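Local structure of lactococcus lactis MG1363 DpsA (Lactococcus lactis, 1ZS3) at residues R67-E70 with Y71-I75; A124-M127 with F128-R131. The protein probably protects DNA from oxidative damage as a twelve-subunit, ferritin-like Dps protein that needs its N-terminal helix for DNA binding. All coordinates share one frame; numbering follows the deposited sequence.

Contact 1 (R67-E70 with Y71-I75); sequences REVE and YFFKI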
ATOM      1  N   ARG A  67      16.896 -12.859 -10.737  1.00 41.94           N
ATOM      2  CA  ARG A  67      15.953 -13.854 -11.160  1.00 42.47           C
ATOM      3  C   ARG A  67      16.622 -15.221 -11.247  1.00 41.46           C
ATOM      4  O   ARG A  67      15.968 -16.249 -11.018  1.00 42.06           O
ATOM      5  CB  ARG A  67      15.329 -13.499 -12.521  1.00 43.14           C
ATOM      6  CG  ARG A  67      14.566 -12.167 -12.591  1.00 47.02           C
ATOM      7  CD  ARG A  67      13.229 -12.106 -11.852  1.00 49.46           C
ATOM      8  NE  ARG A  67      12.181 -12.557 -12.761  1.00 52.83           N
ATOM      9  CZ  ARG A  67      11.504 -13.709 -12.661  1.00 55.34           C
ATOM     10  NH1 ARG A  67      10.586 -14.010 -13.590  1.00 56.15           N
ATOM     11  NH2 ARG A  67      11.710 -14.544 -11.643  1.00 55.39           N
ATOM     12  N   GLU A  68      17.897 -15.241 -11.622  1.00 39.63           N
ATOM     13  CA  GLU A  68      18.627 -16.507 -11.759  1.00 38.62           C
ATOM     14  C   GLU A  68      18.849 -17.108 -10.370  1.00 37.71           C
ATOM     15  O   GLU A  68      18.721 -18.305 -10.208  1.00 37.90           O
ATOM     16  CB  GLU A  68      19.926 -16.306 -12.544  1.00 38.98           C
ATOM     17  CG  GLU A  68      19.739 -15.875 -14.017  1.00 38.86           C
ATOM     18  CD  GLU A  68      19.593 -16.999 -15.033  1.00 40.09           C
ATOM     19  OE1 GLU A  68      20.627 -17.491 -15.518  1.00 41.66           O
ATOM     20  OE2 GLU A  68      18.454 -17.373 -15.396  1.00 42.66           O
ATOM     21  N   VAL A  69      19.108 -16.298  -9.362  1.00 36.78           N
ATOM     22  CA  VAL A  69      19.176 -16.770  -7.989  1.00 36.13           C
ATOM     23  C   VAL A  69      17.804 -17.197  -7.464  1.00 37.39           C
ATOM     24  O   VAL A  69      17.714 -18.070  -6.616  1.00 37.66           O
ATOM     25  CB  VAL A  69      19.704 -15.655  -7.100  1.00 35.76           C
ATOM     26  CG1 VAL A  69      19.613 -16.010  -5.592  1.00 35.72           C
ATOM     27  CG2 VAL A  69      21.124 -15.294  -7.494  1.00 35.98           C
ATOM     28  N   GLU A  70      16.767 -16.523  -7.920  1.00 38.63           N
ATOM     29  CA  GLU A  70      15.410 -16.820  -7.546  1.00 39.43           C
ATOM     30  C   GLU A  70      14.998 -18.202  -8.025  1.00 38.92           C
ATOM     31  O   GLU A  70      14.282 -18.922  -7.325  1.00 37.95           O
ATOM     32  CB  GLU A  70      14.468 -15.790  -8.133  1.00 40.63           C
ATOM     33  CG  GLU A  70      13.841 -14.815  -7.136  1.00 45.15           C
ATOM     34  CD  GLU A  70      13.048 -13.697  -7.842  1.00 48.98           C
ATOM     35  OE1 GLU A  70      12.000 -13.993  -8.500  1.00 52.24           O
ATOM     36  OE2 GLU A  70      13.482 -12.528  -7.754  1.00 49.17           O
ATOM     37  N   TYR A  71      15.405 -18.535  -9.242  1.00 38.42           N
ATOM     38  CA  TYR A  71      15.135 -19.822  -9.835  1.00 39.10           C
ATOM     39  C   TYR A  71      16.053 -20.869  -9.196  1.00 39.41           C
ATOM     40  O   TYR A  71      15.680 -22.032  -9.092  1.00 39.74           O
ATOM     41  CB  TYR A  71      15.315 -19.771 -11.369  1.00 39.33           C
ATOM     42  CG  TYR A  71      14.096 -19.237 -12.067  1.00 39.97           C
ATOM     43  CD1 TYR A  71      12.894 -19.879 -11.937  1.00 39.64           C
ATOM     44  CD2 TYR A  71      14.142 -18.072 -12.829  1.00 39.83           C
ATOM     45  CE1 TYR A  71      11.780 -19.406 -12.536  1.00 40.10           C
ATOM     46  CE2 TYR A  71      13.010 -17.586 -13.440  1.00 39.13           C
ATOM     47  CZ  TYR A  71      11.827 -18.260 -13.269  1.00 39.32           C
ATOM     48  OH  TYR A  71      10.647 -17.839 -13.833  1.00 42.01           O
ATOM     49  N   PHE A  72      17.261 -20.455  -8.773  1.00 38.69           N
ATOM     50  CA  PHE A  72      18.164 -21.346  -8.084  1.00 38.53           C
ATOM     51  C   PHE A  72      17.438 -21.900  -6.871  1.00 38.39           C
ATOM     52  O   PHE A  72      17.326 -23.128  -6.717  1.00 37.84           O
ATOM     53  CB  PHE A  72      19.478 -20.659  -7.690  1.00 38.78           C
ATOM     54  CG  PHE A  72      20.498 -21.605  -7.188  1.00 38.71           C
ATOM     55  CD1 PHE A  72      20.597 -21.874  -5.825  1.00 39.42           C
ATOM     56  CD2 PHE A  72      21.291 -22.320  -8.070  1.00 40.84           C
ATOM     57  CE1 PHE A  72      21.552 -22.786  -5.326  1.00 40.58           C
ATOM     58  CE2 PHE A  72      22.250 -23.242  -7.592  1.00 42.16           C
ATOM     59  CZ  PHE A  72      22.383 -23.472  -6.218  1.00 41.64           C
ATOM     60  N   PHE A  73      16.911 -21.029  -6.000  1.00 38.43           N
ATOM     61  CA  PHE A  73      16.219 -21.468  -4.779  1.00 37.82           C
ATOM     62  C   PHE A  73      14.890 -22.181  -5.097  1.00 38.03           C
ATOM     63  O   PHE A  73      14.476 -23.084  -4.388  1.00 37.98           O
ATOM     64  CB  PHE A  73      15.937 -20.293  -3.834  1.00 36.79           C
ATOM     65  CG  PHE A  73      17.150 -19.786  -3.091  1.00 37.38           C
ATOM     66  CD1 PHE A  73      17.739 -18.567  -3.444  1.00 36.10           C
ATOM     67  CD2 PHE A  73      17.706 -20.515  -2.047  1.00 38.46           C
ATOM     68  CE1 PHE A  73      18.844 -18.104  -2.776  1.00 35.54           C
ATOM     69  CE2 PHE A  73      18.853 -20.056  -1.379  1.00 37.43           C
ATOM     70  CZ  PHE A  73      19.412 -18.843  -1.742  1.00 36.08           C
ATOM     71  N   LYS A  74      14.241 -21.808  -6.188  1.00 38.33           N
ATOM     72  CA  LYS A  74      12.900 -22.299  -6.408  1.00 39.17           C
ATOM     73  C   LYS A  74      12.979 -23.776  -6.823  1.00 38.63           C
ATOM     74  O   LYS A  74      12.200 -24.608  -6.359  1.00 38.12           O
ATOM     75  CB  LYS A  74      12.153 -21.439  -7.427  1.00 39.65           C
ATOM     76  CG  LYS A  74      10.671 -21.681  -7.476  1.00 43.89           C
ATOM     77  CD  LYS A  74      10.098 -21.515  -8.911  1.00 48.65           C
ATOM     78  CE  LYS A  74       8.666 -20.871  -8.913  1.00 51.12           C
ATOM     79  NZ  LYS A  74       7.851 -21.300 -10.116  1.00 52.48           N
ATOM     80  N   ILE A  75      13.902 -24.059  -7.734  1.00 38.29           N
ATOM     81  CA  ILE A  75      14.112 -25.381  -8.286  1.00 37.79           C
ATOM     82  C   ILE A  75      14.808 -26.341  -7.327  1.00 36.78           C
ATOM     83  O   ILE A  75      14.506 -27.538  -7.323  1.00 35.43           O
ATOM     84  CB  ILE A  75      14.843 -25.250  -9.612  1.00 37.98           C
ATOM     85  CG1 ILE A  75      14.005 -24.367 -10.546  1.00 37.77           C
ATOM     86  CG2 ILE A  75      15.008 -26.613 -10.296  1.00 39.90           C
ATOM     87  CD1 ILE A  75      14.537 -24.333 -11.897  1.00 38.59           C
TER

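Contact 2 (A124-M127 with F128-R131); sequences AQNM and FITR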
ATOM      1  N   ALA A 124      22.290 -21.532 -24.704  1.00 46.99           N
ATOM      2  CA  ALA A 124      23.030 -22.723 -24.237  1.00 47.12           C
ATOM      3  C   ALA A 124      22.385 -23.294 -23.023  1.00 47.15           C
ATOM      4  O   ALA A 124      22.286 -24.505 -22.920  1.00 48.26           O
ATOM      5  CB  ALA A 124      24.513 -22.423 -23.973  1.00 46.92           C
ATOM      6  N   GLN A 125      21.888 -22.470 -22.096  1.00 47.25           N
ATOM      7  CA  GLN A 125      21.208 -23.011 -20.916  1.00 46.92           C
ATOM      8  C   GLN A 125      19.980 -23.842 -21.333  1.00 46.87           C
ATOM      9  O   GLN A 125      19.617 -24.792 -20.610  1.00 45.38           O
ATOM     10  CB  GLN A 125      20.705 -21.930 -19.934  1.00 46.81           C
ATOM     11  CG  GLN A 125      21.764 -20.950 -19.414  1.00 45.14           C
ATOM     12  CD  GLN A 125      21.253 -20.139 -18.275  1.00 44.16           C
ATOM     13  OE1 GLN A 125      20.377 -20.578 -17.555  1.00 43.81           O
ATOM     14  NE2 GLN A 125      21.770 -18.934 -18.121  1.00 44.79           N
ATOM     15  N   ASN A 126      19.387 -23.514 -22.498  1.00 47.57           N
ATOM     16  CA  ASN A 126      18.124 -24.160 -22.951  1.00 49.44           C
ATOM     17  C   ASN A 126      18.262 -25.604 -23.400  1.00 50.63           C
ATOM     18  O   ASN A 126      17.315 -26.349 -23.264  1.00 50.85           O
ATOM     19  CB  ASN A 126      17.392 -23.360 -24.042  1.00 49.58           C
ATOM     20  CG  ASN A 126      16.477 -22.253 -23.448  1.00 49.80           C
ATOM     21  OD1 ASN A 126      16.282 -22.160 -22.227  1.00 49.69           O
ATOM     22  ND2 ASN A 126      15.932 -21.414 -24.316  1.00 48.06           N
ATOM     23  N   MET A 127      19.415 -25.985 -23.952  1.00 52.36           N
ATOM     24  CA  MET A 127      19.662 -27.391 -24.352  1.00 53.58           C
ATOM     25  C   MET A 127      19.493 -28.337 -23.171  1.00 52.53           C
ATOM     26  O   MET A 127      18.968 -29.429 -23.353  1.00 53.06           O
ATOM     27  CB  MET A 127      21.088 -27.579 -24.918  1.00 55.03           C
ATOM     28  CG  MET A 127      21.341 -27.032 -26.346  1.00 58.01           C
ATOM     29  SD  MET A 127      23.117 -26.585 -26.563  1.00 64.29           S
ATOM     30  CE  MET A 127      23.042 -24.859 -27.476  1.00 63.35           C
ATOM     31  N   PHE A 128      19.911 -27.901 -21.983  1.00 50.59           N
ATOM     32  CA  PHE A 128      19.849 -28.688 -20.762  1.00 50.01           C
ATOM     33  C   PHE A 128      18.499 -28.635 -20.028  1.00 49.06           C
ATOM     34  O   PHE A 128      18.140 -29.596 -19.341  1.00 47.95           O
ATOM     35  CB  PHE A 128      20.942 -28.209 -19.813  1.00 50.33           C
ATOM     36  CG  PHE A 128      22.334 -28.428 -20.319  1.00 52.83           C
ATOM     37  CD1 PHE A 128      22.854 -27.652 -21.349  1.00 53.79           C
ATOM     38  CD2 PHE A 128      23.134 -29.434 -19.772  1.00 53.88           C
ATOM     39  CE1 PHE A 128      24.140 -27.860 -21.811  1.00 53.83           C
ATOM     40  CE2 PHE A 128      24.414 -29.633 -20.237  1.00 53.93           C
ATOM     41  CZ  PHE A 128      24.923 -28.843 -21.255  1.00 54.18           C
ATOM     42  N   ILE A 129      17.819 -27.482 -20.104  1.00 47.97           N
ATOM     43  CA  ILE A 129      16.537 -27.270 -19.432  1.00 46.25           C
ATOM     44  C   ILE A 129      15.514 -28.119 -20.144  1.00 45.40           C
ATOM     45  O   ILE A 129      14.769 -28.831 -19.503  1.00 43.77           O
ATOM     46  CB  ILE A 129      16.216 -25.745 -19.452  1.00 45.89           C
ATOM     47  CG1 ILE A 129      17.014 -25.037 -18.346  1.00 46.81           C
ATOM     48  CG2 ILE A 129      14.775 -25.484 -19.315  1.00 44.43           C
ATOM     49  CD1 ILE A 129      17.250 -23.528 -18.553  1.00 47.24           C
ATOM     50  N   THR A 130      15.507 -27.989 -21.465  1.00 45.22           N
ATOM     51  CA  THR A 130      14.683 -28.795 -22.362  1.00 45.57           C
ATOM     52  C   THR A 130      14.650 -30.263 -21.948  1.00 46.84           C
ATOM     53  O   THR A 130      13.579 -30.856 -21.819  1.00 47.16           O
ATOM     54  CB  THR A 130      15.172 -28.598 -23.806  1.00 45.49           C
ATOM     55  OG1 THR A 130      14.464 -27.490 -24.390  1.00 45.32           O
ATOM     56  CG2 THR A 130      14.839 -29.754 -24.712  1.00 46.09           C
ATOM     57  N   ARG A 131      15.830 -30.816 -21.726  1.00 47.79           N
ATOM     58  CA  ARG A 131      15.993 -32.204 -21.359  1.00 48.31           C
ATOM     59  C   ARG A 131      15.450 -32.445 -19.965  1.00 46.39           C
ATOM     60  O   ARG A 131      14.792 -33.444 -19.731  1.00 46.46           O
ATOM     61  CB  ARG A 131      17.476 -32.620 -21.459  1.00 50.09           C
ATOM     62  CG  ARG A 131      17.969 -32.773 -22.908  1.00 54.49           C
ATOM     63  CD  ARG A 131      19.331 -33.492 -23.064  1.00 59.58           C
ATOM     64  NE  ARG A 131      20.405 -32.544 -23.417  1.00 63.83           N
ATOM     65  CZ  ARG A 131      21.712 -32.847 -23.476  1.00 66.90           C
ATOM     66  NH1 ARG A 131      22.587 -31.896 -23.821  1.00 66.71           N
ATOM     67  NH2 ARG A 131      22.139 -34.082 -23.178  1.00 68.46           N
TER

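Contact 1 (R67-E70 with Y71-I75)
Arg-67 with Tyr-71, and Val-69 with Phe-73, are neighbours one turn apart on helix 55-81, so this is a local i to i+4 contact within a single long helix. The first pair lies side by side and points the same way. Arg-67 bends at chi2 and chi3, which carries its guanidinium along to the phenol of Tyr-71, with NH2 3.8 Å from Tyr-71 CE2. The two planes are 34° apart, well short of a parallel stack. The same NH2 makes a weak hydrogen bond of 3.2 Å to OE1 of Glu-70, part of a salt bridge, and Arg-67 also has a cation-pi partner in Tyr-154; together these help to fix the guanidinium. The ring of Tyr-71 also lies near the backbone, with its CD2 beside the carbonyl of Arg-67.

Helix 55-81 is one of the four long helices of the ferritin-like bundle. Glu-68 and Phe-72 face helix 27-51, where Phe-72 meets Phe-39 edge-to-face, while Tyr-71 and Ile-75 pack on Leu-151 of helix 142-165, to which Lys-74 adds a salt bridge with Glu-150.

An apolar pair, Val-69 with Phe-73, starts two residues later than Arg-67 on a different side of the helix. Val-69 holds CG1 anti to its backbone N (chi1 172°), and this methyl rests 3.6 Å from CE1 of Phe-73. Beneath it, Phe-73 N donates to O of Val-69 at 3.1 Å, a nearly straight bond of 165°. Tyr-71 N and Phe-72 N make the equivalent, more bent bonds to O of Arg-67 (2.9 Å) and O of Glu-68 (3.0 Å) respectively. Phe-73 packs on Arg-62, and Phe-72 on Thr-46, of a second subunit.

Contact 2 (A124-M127 with F128-R131)
The carbonyl oxygen of Gln-125 takes two backbone donors: N of Ile-129 at 3.3 Å, in the carbonyl plane, and N of Phe-128 at 3.4 Å, a weak bond. The Ile-129 side chain closes over the same oxygen, its CD1 3.4 Å from O of Gln-125. That methyl also lies 4.0 Å from CB of Gln-125, and the side chains of Ile-129 and Asn-126 cross at a slant.

On the next residue, Asn-126 O receives N of Thr-130 at 3.0 Å, the donor tilted 29° from the carbonyl plane. Phe-128 turns an edge to the backbone, and its CD1 is 3.6 Å from O of Ala-124, close to the ring plane. Arg-131 bends at chi3 (-107°), which brings NE back toward its own helix for a weak bond of 3.4 Å to O of Met-127, at the edge of the guanidinium.

The amides of Gln-125 and Asn-126 reach neighbouring helices. Gln-125 NE2 is bonded to OE2 of Glu-41 on helix 27-51, and Asn-126 OD1 to ND2 of Asn-155 on helix 142-165. Phe-128 meets His-33 edge-to-face. Helix 111-138 is thereby tied to helices 27-51 and 142-165, as in the four-helix bundle of the ferritin-like fold.

Contacts 1 and 2 lie on different long helices of one bundle, 55-81 and 111-138, with centres about 16 Å apart. They touch inside the bundle, where OE1 of Glu-68 stands 3.2 Å from NE2 of Gln-125, probably a hydrogen bond. Since that amide is also held by helix 27-51, one NE2 links three helices. The fourth enters through Asn-155, which Glu-68 of contact 1 touches, as do Gln-125 and Ile-129 of contact 2. Outward, contact 1 reaches a second subunit through Phe-72 and Phe-73, whereas contact 2 ends in the exposed Arg-131.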